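Lmo2349 protein (PDB 4GVO) probably serves as the extracellular solute-binding component of an ABC importer for L-cystine or related amino acids. Local coordinates at residues A74-K79 and A196-M201; L88-A93 and K211-A216; D155-L160 and S182-K187. All coordinates share one frame; numbering follows the deposited sequence. Where two conformers were deposited one is given.

Contact 1 of 3, residues A74-K79 and A196-M201; sequences AHQMEK and AKVYFM. With HIS (histidine), chain E.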
loop_
_atom_site.group_PDB
_atom_site.type_symbol
_atom_site.label_atom_id
_atom_site.label_comp_id
_atom_site.label_asym_id
_atom_site.label_seq_id
_atom_site.Cartn_x
_atom_site.Cartn_y
_atom_site.Cartn_z
ATOM N N ALA A 74 -7.034 -1.232 -6.329
ATOM C CA ALA A 74 -5.586 -1.500 -6.511
ATOM C C ALA A 74 -4.790 -0.390 -5.870
ATOM O O ALA A 74 -4.760 0.709 -6.405
ATOM C CB ALA A 74 -5.258 -1.568 -8.004
ATOM N N HIS A 75 -4.246 -0.628 -4.680
ATOM C CA HIS A 75 -3.455 0.351 -3.988
ATOM C C HIS A 75 -2.573 -0.318 -2.962
ATOM O O HIS A 75 -2.627 0.012 -1.782
ATOM C CB HIS A 75 -4.370 1.404 -3.314
ATOM C CG HIS A 75 -3.667 2.691 -2.926
ATOM N ND1 HIS A 75 -2.673 2.761 -1.986
ATOM C CD2 HIS A 75 -3.846 3.992 -3.397
ATOM C CE1 HIS A 75 -2.246 4.050 -1.899
ATOM N NE2 HIS A 75 -2.973 4.799 -2.722
ATOM N N GLN A 76 -1.800 -1.302 -3.392
ATOM C CA GLN A 76 -0.919 -2.035 -2.469
ATOM C C GLN A 76 -1.692 -2.547 -1.251
ATOM O O GLN A 76 -1.227 -2.435 -0.102
ATOM C CB GLN A 76 0.269 -1.187 -2.079
ATOM C CG GLN A 76 1.261 -0.985 -3.221
ATOM C CD GLN A 76 2.018 -2.253 -3.545
ATOM O OE1 GLN A 76 2.632 -2.852 -2.663
ATOM N NE2 GLN A 76 1.948 -2.679 -4.802
ATOM N N MET A 77 -2.887 -3.106 -1.478
ATOM C CA MET A 77 -3.751 -3.452 -0.343
ATOM C C MET A 77 -3.324 -4.768 0.317
ATOM O O MET A 77 -3.352 -5.841 -0.299
ATOM C CB MET A 77 -5.228 -3.563 -0.772
ATOM C CG MET A 77 -5.773 -2.261 -1.371
ATOM S SD MET A 77 -5.691 -0.835 -0.288
ATOM C CE MET A 77 -7.123 -1.136 0.750
ATOM N N GLU A 78 -2.977 -4.646 1.601
ATOM C CA GLU A 78 -2.617 -5.763 2.439
ATOM C C GLU A 78 -3.809 -6.584 2.833
ATOM O O GLU A 78 -4.843 -6.046 3.241
ATOM C CB GLU A 78 -1.930 -5.217 3.690
ATOM C CG GLU A 78 -0.548 -4.622 3.435
ATOM C CD GLU A 78 -0.110 -3.727 4.610
ATOM O OE1 GLU A 78 0.104 -4.273 5.722
ATOM O OE2 GLU A 78 -0.015 -2.497 4.448
ATOM N N LYS A 79 -3.674 -7.912 2.788
ATOM C CA LYS A 79 -4.714 -8.774 3.280
ATOM C C LYS A 79 -4.746 -8.744 4.799
ATOM O O LYS A 79 -3.726 -8.877 5.440
ATOM C CB LYS A 79 -4.556 -10.191 2.769
ATOM C CG LYS A 79 -5.714 -11.089 3.189
ATOM C CD LYS A 79 -5.428 -12.555 2.983
ATOM C CE LYS A 79 -5.412 -12.915 1.531
ATOM N NZ LYS A 79 -4.926 -14.313 1.417
ATOM N N ALA A 196 1.828 -9.019 5.784
ATOM C CA ALA A 196 0.770 -9.288 4.811
ATOM C C ALA A 196 1.282 -9.181 3.389
ATOM O O ALA A 196 2.166 -8.343 3.076
ATOM C CB ALA A 196 -0.395 -8.348 5.019
ATOM N N LYS A 197 0.743 -10.009 2.510
ATOM C CA LYS A 197 0.967 -9.805 1.080
ATOM C C LYS A 197 -0.111 -8.869 0.514
ATOM O O LYS A 197 -1.110 -8.589 1.160
ATOM C CB LYS A 197 0.979 -11.156 0.368
ATOM C CG LYS A 197 2.096 -12.097 0.802
ATOM C CD LYS A 197 2.136 -13.425 0.051
ATOM C CE LYS A 197 3.302 -14.275 0.586
ATOM N NZ LYS A 197 3.430 -15.499 -0.193
ATOM N N VAL A 198 0.130 -8.426 -0.713
ATOM C CA VAL A 198 -0.667 -7.426 -1.419
ATOM C C VAL A 198 -1.483 -8.130 -2.510
ATOM O O VAL A 198 -0.946 -8.944 -3.287
ATOM C CB VAL A 198 0.264 -6.370 -2.034
ATOM C CG1 VAL A 198 -0.441 -5.565 -3.150
ATOM C CG2 VAL A 198 0.829 -5.441 -0.939
ATOM N N TYR A 199 -2.765 -7.798 -2.559
ATOM C CA TYR A 199 -3.707 -8.349 -3.481
ATOM C C TYR A 199 -4.662 -7.256 -3.966
ATOM O O TYR A 199 -4.760 -6.199 -3.363
ATOM C CB TYR A 199 -4.548 -9.435 -2.813
ATOM C CG TYR A 199 -3.804 -10.560 -2.139
ATOM C CD1 TYR A 199 -3.312 -10.416 -0.840
ATOM C CD2 TYR A 199 -3.623 -11.770 -2.770
ATOM C CE1 TYR A 199 -2.661 -11.432 -0.194
ATOM C CE2 TYR A 199 -2.946 -12.785 -2.149
ATOM C CZ TYR A 199 -2.475 -12.613 -0.847
ATOM O OH TYR A 199 -1.835 -13.632 -0.213
ATOM N N PHE A 200 -5.422 -7.561 -5.011
ATOM C CA PHE A 200 -6.586 -6.751 -5.363
ATOM C C PHE A 200 -7.757 -7.045 -4.423
ATOM O O PHE A 200 -7.875 -8.158 -3.898
ATOM C CB PHE A 200 -7.009 -6.992 -6.805
ATOM C CG PHE A 200 -5.922 -6.689 -7.792
ATOM C CD1 PHE A 200 -5.587 -5.384 -8.048
ATOM C CD2 PHE A 200 -5.211 -7.707 -8.458
ATOM C CE1 PHE A 200 -4.595 -5.063 -8.926
ATOM C CE2 PHE A 200 -4.163 -7.383 -9.320
ATOM C CZ PHE A 200 -3.875 -6.058 -9.583
ATOM N N MET A 201 -8.608 -6.044 -4.228
ATOM C CA MET A 201 -9.786 -6.205 -3.436
ATOM C C MET A 201 -11.001 -5.986 -4.277
ATOM O O MET A 201 -11.035 -5.058 -5.095
ATOM C CB MET A 201 -9.796 -5.234 -2.242
ATOM C CG MET A 201 -8.657 -5.517 -1.278
ATOM S SD MET A 201 -8.629 -4.443 0.176
ATOM C CE MET A 201 -10.208 -4.829 0.926
HETATM N N HIS E . -0.560 -1.178 2.124
HETATM C CA HIS E . -1.593 -0.236 2.656
HETATM C C HIS E . -2.805 -0.932 3.176
HETATM O O HIS E . -2.953 -2.137 2.925
HETATM C CB HIS E . -1.998 0.757 1.582
HETATM C CG HIS E . -1.092 1.950 1.533
HETATM N ND1 HIS E . 0.208 1.828 1.228
HETATM C CD2 HIS E . -1.306 3.317 1.834
HETATM C CE1 HIS E . 0.792 3.050 1.316
HETATM N NE2 HIS E . -0.148 3.944 1.658
HETATM O OXT HIS E . -3.636 -0.294 3.864
HETATM O O HOH W 1 -4.121 -3.594 -4.105
HETATM O O HOH W 2 1.865 -6.073 6.368
HETATM O O HOH W 3 -1.984 -14.227 2.206
#
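Glu78 and Val198 face each other at a single backbone beta bridge, the point where the loop after strand 72-73 runs alongside strand 191-202. Two hydrogen bonds frame it: Tyr199 N donates to Met77 O at 3.0 Å, and Lys79 N donates to Lys197 O at 3.1 Å, the latter almost straight along the C=O axis (179°). The side chain of Glu78 starts at CB, which rests against Ala196 CB. CG stands beside the backbone N (chi1 -70°) and the chain then runs extended, which leaves CG 3.5 Å from the O of the bound histidine and CD 3.6 Å from its N. At the tip the two oxygens divide the work: OE2 lies 2.7 Å from the ligand's N, while OE1 accepts from Asn128 and from a water that also accepts from Ala196 N. The backbone N of Glu78 reaches the ligand's O at 2.8 Å, nearly linearly (174°), and the O of S-oxy cysteine, seen in the same pocket, accepts from the same N-H. Next along the chain, Lys79 lays CE over one face of the Tyr199 ring, 4.0 Å from its centroid, a CH-pi contact. Met77 CB packs on Met201 SD at 3.6 Å, the two side chains crossing at about a right angle, and a water accepts from His75 N and Met77 N and donates to Tyr199 O. The two backbone bonds are consistent with the strand fixing the course of the pocket loop, leaving Glu78 able to present both an N-H and a carboxylate to an amino-acid ligand, whose ammonium group the carboxylate would suit.

Contact 2 of 3, residues L88-A93 and K211-A216; sequences LFNDVA and KKVDEA
Val92 and Asp214 bring the two backbones to their nearest approach, with CA atoms 5.8 Å apart, where the loop leaving strand 88-89 passes one side of helix 207-222. Residues 211-216 are fully helical, whereas Asn90 to Ala93 form an irregular loop, and the meeting involves little surface. What joins them is essentially one carboxylate. Asp214 OD1 takes Asn90 ND2 at 2.8 Å, nearly head-on to its C-O bond and close to the plane of the amide. The same oxygen accepts Val92 N at 3.0 Å from 41° above the carboxylate plane, on the face opposite to that of the amide. OD2 offers its syn lone pair to Asp91 N, also at 3.0 Å; a second, weak bond links that N to OD1. With Asn90 CG lodged between its own backbone N and carbonyl carbon (chi1 70°), ND2 stays close to the loop and bonds weakly to Val92 O as well, while OD1 of the same amide accepts from Phe200 N of strand 191-202. Around this polar centre the remaining contacts set methyl groups beside polar atoms: Val92 CG2 lies 3.4 Å from Asp214 OD1, and Val213 CG1 approaches Asn90 ND2 at 4.2 Å. Three N-H donors converging on one carboxylate would probably favour its ionised form. Val92 also touches Leu217 and Ile221 further along the helix. The arrangement is a helix side chain accepting from consecutive loop amides, here joining a helix to the sheet it packs on, within one lobe of the two-lobed fold of periplasmic binding proteins.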
loop_
_atom_site.group_PDB
_atom_site.type_symbol
_atom_site.label_atom_id
_atom_site.label_comp_id
_atom_site.label_asym_id
_atom_site.label_seq_id
_atom_site.Cartn_x
_atom_site.Cartn_y
_atom_site.Cartn_z
ATOM N N LEU A 88 -13.678 -9.442 -0.947
ATOM C CA LEU A 88 -12.982 -10.523 -1.609
ATOM C C LEU A 88 -11.573 -10.107 -1.984
ATOM O O LEU A 88 -11.369 -9.053 -2.562
ATOM C CB LEU A 88 -13.775 -10.927 -2.846
ATOM C CG LEU A 88 -13.205 -12.036 -3.717
ATOM C CD1 LEU A 88 -13.079 -13.328 -2.900
ATOM C CD2 LEU A 88 -14.125 -12.221 -4.910
ATOM N N PHE A 89 -10.606 -10.944 -1.645
ATOM C CA PHE A 89 -9.238 -10.816 -2.153
ATOM C C PHE A 89 -9.015 -11.856 -3.243
ATOM O O PHE A 89 -9.446 -13.000 -3.093
ATOM C CB PHE A 89 -8.208 -11.045 -1.069
ATOM C CG PHE A 89 -8.146 -9.918 -0.063
ATOM C CD1 PHE A 89 -9.121 -9.754 0.888
ATOM C CD2 PHE A 89 -7.148 -8.989 -0.109
ATOM C CE1 PHE A 89 -9.023 -8.692 1.816
ATOM C CE2 PHE A 89 -7.070 -7.927 0.784
ATOM C CZ PHE A 89 -7.985 -7.801 1.757
ATOM N N ASN A 90 -8.337 -11.489 -4.333
ATOM C CA ASN A 90 -7.950 -12.505 -5.294
ATOM C C ASN A 90 -6.897 -13.426 -4.642
ATOM O O ASN A 90 -6.372 -13.105 -3.566
ATOM C CB ASN A 90 -7.500 -11.896 -6.609
ATOM C CG ASN A 90 -6.179 -11.189 -6.493
ATOM O OD1 ASN A 90 -6.063 -10.248 -5.717
ATOM N ND2 ASN A 90 -5.181 -11.640 -7.248
ATOM N N ASP A 91 -6.603 -14.570 -5.277
ATOM C CA ASP A 91 -5.686 -15.580 -4.706
ATOM C C ASP A 91 -4.222 -15.310 -4.934
ATOM O O ASP A 91 -3.374 -15.821 -4.175
ATOM C CB ASP A 91 -5.971 -16.993 -5.265
ATOM C CG ASP A 91 -7.203 -17.659 -4.642
ATOM O OD1 ASP A 91 -7.872 -17.088 -3.764
ATOM O OD2 ASP A 91 -7.507 -18.801 -5.047
ATOM N N VAL A 92 -3.887 -14.554 -5.978
ATOM C CA VAL A 92 -2.493 -14.407 -6.368
ATOM C C VAL A 92 -1.943 -13.051 -5.901
ATOM O O VAL A 92 -2.405 -12.007 -6.350
ATOM C CB VAL A 92 -2.337 -14.586 -7.883
ATOM C CG1 VAL A 92 -0.878 -14.419 -8.293
ATOM C CG2 VAL A 92 -2.904 -15.957 -8.335
ATOM N N ALA A 93 -0.943 -13.053 -5.031
ATOM C CA ALA A 93 -0.360 -11.812 -4.517
ATOM C C ALA A 93 0.516 -11.170 -5.576
ATOM O O ALA A 93 1.086 -11.858 -6.472
ATOM C CB ALA A 93 0.502 -12.138 -3.290
ATOM N N LYS A 211 -11.469 -14.567 -10.281
ATOM C CA LYS A 211 -10.823 -15.707 -10.939
ATOM C C LYS A 211 -10.092 -15.298 -12.227
ATOM O O LYS A 211 -8.975 -15.776 -12.471
ATOM C CB LYS A 211 -11.852 -16.784 -11.214
ATOM C CG LYS A 211 -11.304 -18.086 -11.745
ATOM C CD LYS A 211 -12.436 -19.071 -11.984
ATOM C CE LYS A 211 -11.980 -20.263 -12.816
ATOM N NZ LYS A 211 -13.113 -21.209 -13.087
ATOM N N LYS A 212 -10.726 -14.432 -13.022
ATOM C CA LYS A 212 -10.138 -13.934 -14.268
ATOM C C LYS A 212 -8.872 -13.145 -13.969
ATOM O O LYS A 212 -7.844 -13.296 -14.645
ATOM C CB LYS A 212 -11.150 -13.113 -15.080
ATOM C CG LYS A 212 -12.342 -13.927 -15.600
ATOM C CD LYS A 212 -12.021 -14.715 -16.836
ATOM C CE LYS A 212 -13.278 -15.387 -17.395
ATOM N NZ LYS A 212 -12.969 -16.108 -18.649
ATOM N N VAL A 213 -8.941 -12.285 -12.973
ATOM C CA VAL A 213 -7.764 -11.515 -12.564
ATOM C C VAL A 213 -6.630 -12.459 -12.180
ATOM O O VAL A 213 -5.470 -12.230 -12.540
ATOM C CB VAL A 213 -8.134 -10.509 -11.424
ATOM C CG1 VAL A 213 -6.895 -9.909 -10.720
ATOM C CG2 VAL A 213 -9.029 -9.417 -11.999
ATOM N N ASP A 214 -6.933 -13.496 -11.391
ATOM C CA ASP A 214 -5.911 -14.488 -11.012
ATOM C C ASP A 214 -5.321 -15.196 -12.213
ATOM O O ASP A 214 -4.124 -15.401 -12.247
ATOM C CB ASP A 214 -6.481 -15.559 -10.058
ATOM C CG ASP A 214 -6.663 -15.058 -8.652
ATOM O OD1 ASP A 214 -5.819 -14.202 -8.269
ATOM O OD2 ASP A 214 -7.539 -15.617 -7.909
ATOM N N GLU A 215 -6.132 -15.520 -13.211
ATOM C CA GLU A 215 -5.624 -16.157 -14.428
ATOM C C GLU A 215 -4.646 -15.228 -15.147
ATOM O O GLU A 215 -3.540 -15.609 -15.521
ATOM C CB GLU A 215 -6.795 -16.557 -15.335
ATOM C CG GLU A 215 -7.587 -17.721 -14.808
ATOM C CD GLU A 215 -8.949 -17.943 -15.475
ATOM O OE1 GLU A 215 -9.373 -17.148 -16.349
ATOM O OE2 GLU A 215 -9.633 -18.924 -15.109
ATOM N N ALA A 216 -5.047 -13.978 -15.285
ATOM C CA ALA A 216 -4.188 -13.019 -15.944
ATOM C C ALA A 216 -2.882 -12.787 -15.160
ATOM O O ALA A 216 -1.781 -12.767 -15.728
ATOM C CB ALA A 216 -4.933 -11.705 -16.147
#

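Contact 3 of 3, residues D155-L160 and S182-K187; sequences DTANQL and SAIKEK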
loop_
_atom_site.group_PDB
_atom_site.type_symbol
_atom_site.label_atom_id
_atom_site.label_comp_id
_atom_site.label_asym_id
_atom_site.label_seq_id
_atom_site.Cartn_x
_atom_site.Cartn_y
_atom_site.Cartn_z
ATOM N N ASP A 155 2.393 16.337 6.276
ATOM C CA ASP A 155 2.564 14.916 5.890
ATOM C C ASP A 155 3.536 14.170 6.806
ATOM O O ASP A 155 4.200 14.786 7.624
ATOM C CB ASP A 155 2.864 14.773 4.389
ATOM C CG ASP A 155 4.300 15.180 3.979
ATOM O OD1 ASP A 155 5.149 15.395 4.837
ATOM O OD2 ASP A 155 4.568 15.286 2.733
ATOM N N THR A 156 3.559 12.841 6.687
ATOM C CA THR A 156 4.346 12.007 7.590
ATOM C C THR A 156 5.804 12.455 7.597
ATOM O O THR A 156 6.393 12.653 8.652
ATOM C CB THR A 156 4.213 10.540 7.240
ATOM O OG1 THR A 156 2.880 10.137 7.585
ATOM C CG2 THR A 156 5.296 9.677 7.922
ATOM N N ALA A 157 6.421 12.589 6.424
ATOM C CA ALA A 157 7.839 12.908 6.400
ATOM C C ALA A 157 8.135 14.223 7.103
ATOM O O ALA A 157 9.109 14.340 7.854
ATOM C CB ALA A 157 8.377 12.990 4.955
ATOM N N ASN A 158 7.306 15.228 6.838
ATOM C CA ASN A 158 7.508 16.494 7.471
ATOM C C ASN A 158 7.270 16.511 8.977
ATOM O O ASN A 158 7.961 17.201 9.683
ATOM C CB ASN A 158 6.747 17.611 6.727
ATOM C CG ASN A 158 7.461 18.010 5.454
ATOM O OD1 ASN A 158 8.445 18.741 5.531
ATOM N ND2 ASN A 158 7.006 17.527 4.299
ATOM N N GLN A 159 6.306 15.739 9.466
ATOM C CA GLN A 159 6.127 15.665 10.874
ATOM C C GLN A 159 7.272 14.880 11.532
ATOM O O GLN A 159 7.668 15.232 12.659
ATOM C CB GLN A 159 4.777 15.074 11.260
ATOM C CG GLN A 159 3.597 15.873 10.766
ATOM C CD GLN A 159 2.333 15.648 11.547
ATOM O OE1 GLN A 159 2.389 15.446 12.784
ATOM N NE2 GLN A 159 1.176 15.679 10.858
ATOM N N LEU A 160 7.878 13.922 10.826
ATOM C CA LEU A 160 9.099 13.290 11.395
ATOM C C LEU A 160 10.268 14.285 11.420
ATOM O O LEU A 160 11.011 14.371 12.386
ATOM C CB LEU A 160 9.515 12.072 10.581
ATOM C CG LEU A 160 8.585 10.852 10.706
ATOM C CD1 LEU A 160 8.979 9.801 9.674
ATOM C CD2 LEU A 160 8.561 10.289 12.114
ATOM N N SER A 182 15.033 12.879 -1.146
ATOM C CA SER A 182 14.457 13.685 -0.085
ATOM C C SER A 182 15.567 14.174 0.809
ATOM O O SER A 182 16.562 13.489 1.014
ATOM C CB SER A 182 13.398 12.852 0.716
ATOM O OG SER A 182 12.855 13.662 1.739
ATOM N N ALA A 183 15.410 15.373 1.356
ATOM C CA ALA A 183 16.259 15.845 2.460
ATOM C C ALA A 183 15.932 15.135 3.768
ATOM O O ALA A 183 16.808 14.996 4.619
ATOM C CB ALA A 183 16.130 17.363 2.630
ATOM N N ILE A 184 14.690 14.650 3.913
ATOM C CA ILE A 184 14.271 13.997 5.143
ATOM C C ILE A 184 14.586 12.514 4.933
ATOM O O ILE A 184 13.889 11.844 4.153
ATOM C CB ILE A 184 12.747 14.200 5.432
ATOM C CG1 ILE A 184 12.378 15.704 5.397
ATOM C CG2 ILE A 184 12.340 13.474 6.749
ATOM C CD1 ILE A 184 10.892 15.965 5.135
ATOM N N LYS A 185 15.608 11.995 5.596
ATOM C CA LYS A 185 15.922 10.536 5.509
ATOM C C LYS A 185 15.243 9.779 6.624
ATOM O O LYS A 185 15.360 10.128 7.806
ATOM C CB LYS A 185 17.431 10.310 5.586
ATOM C CG LYS A 185 18.264 11.082 4.581
ATOM C CD LYS A 185 17.924 10.790 3.123
ATOM C CE LYS A 185 18.916 11.561 2.241
ATOM N NZ LYS A 185 18.702 11.300 0.798
ATOM N N GLU A 186 14.565 8.712 6.235
ATOM C CA GLU A 186 13.889 7.820 7.159
ATOM C C GLU A 186 14.580 6.493 7.171
ATOM O O GLU A 186 15.330 6.128 6.261
ATOM C CB GLU A 186 12.463 7.614 6.709
ATOM C CG GLU A 186 11.631 8.881 6.783
ATOM C CD GLU A 186 10.215 8.699 6.275
ATOM O OE1 GLU A 186 9.834 7.561 5.967
ATOM O OE2 GLU A 186 9.496 9.712 6.079
ATOM N N LYS A 187 14.377 5.751 8.244
ATOM C CA LYS A 187 14.898 4.362 8.331
ATOM C C LYS A 187 13.876 3.488 9.056
ATOM O O LYS A 187 13.205 3.957 9.981
ATOM C CB LYS A 187 16.283 4.304 8.982
ATOM C CG LYS A 187 16.283 4.548 10.464
ATOM C CD LYS A 187 17.680 4.490 11.040
ATOM C CE LYS A 187 17.646 4.857 12.513
ATOM N NZ LYS A 187 19.035 5.032 13.006
#
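Ala157 and Ile184 form the close-fitting part of this contact, where the first turn of helix 156-162 leans on the loop that leads into strand 186-189. Ile184 spreads two branches over the helix: CG2 comes within 3.5 Å of Ala157 O, and CD1 reaches both Ala157 CB at 3.9 Å and Asn158 OD1 at 3.7 Å. Beside it, Glu186 extends its chain (chi2 177°) until OE2 lies 3.6 Å from Ala157 CB and equally far from Leu160 CD1, the leucine crossing the glutamate at about a right angle. Thus a carboxylate oxygen is set among carbon atoms; a weak hydrogen bond from Gln178 supplies it with a polar partner.

The looser side lies toward Ser182, Ala183 and Lys185, where Ala183 and Lys185 are exposed and polar groups look to local partners. Ser182 OG accepts from Ile184 N at 3.0 Å, an ST turn that shapes the approach to Ile184, and Lys185 NZ reaches back to Ser182 O and to Asn179. At the helix start, Asp155 is the N-cap: its OD1 takes both Asn158 N, at 2.9 Å, and Asn158 ND2. The bond from N caps the helix, while the one from ND2 limits the rotation of the Asn158 amide, whose other end, OD1, is what Ile184 CD1 touches.

Not one hydrogen bond joins the two segments, so the contact rests on van der Waals contact, much of it between methyl groups and oxygen atoms. Asp155 OD1 is satisfied within its own segment, whereas the Glu186 carboxylate, on a buried residue, packs OE2 against carbon and draws on Gln178 for a weak bond.

How the contacts relate
Contacts 1 and 2 are neighbours, with centres about 11 Å apart, and they meet directly: Asn90 OD1 of contact 2 probably accepts a hydrogen bond from Phe200 N of contact 1 at 2.9 Å, while Ala93 packs on Val198 and Tyr199. Strand 191-202 leads on to helix 207-222, so the pocket loop and the helix are joined through one strand. The ligand lies at contact 1; the side chain of Asn90 is about 12 Å from histidine. Contact 3 is remote, its centre about 24 Å from that of contact 1 and about 35 Å from that of contact 2; contacts 2 and 3 lie on opposite sides of the chain's centre. Yet the side chain of Glu186 is about 11 Å from histidine.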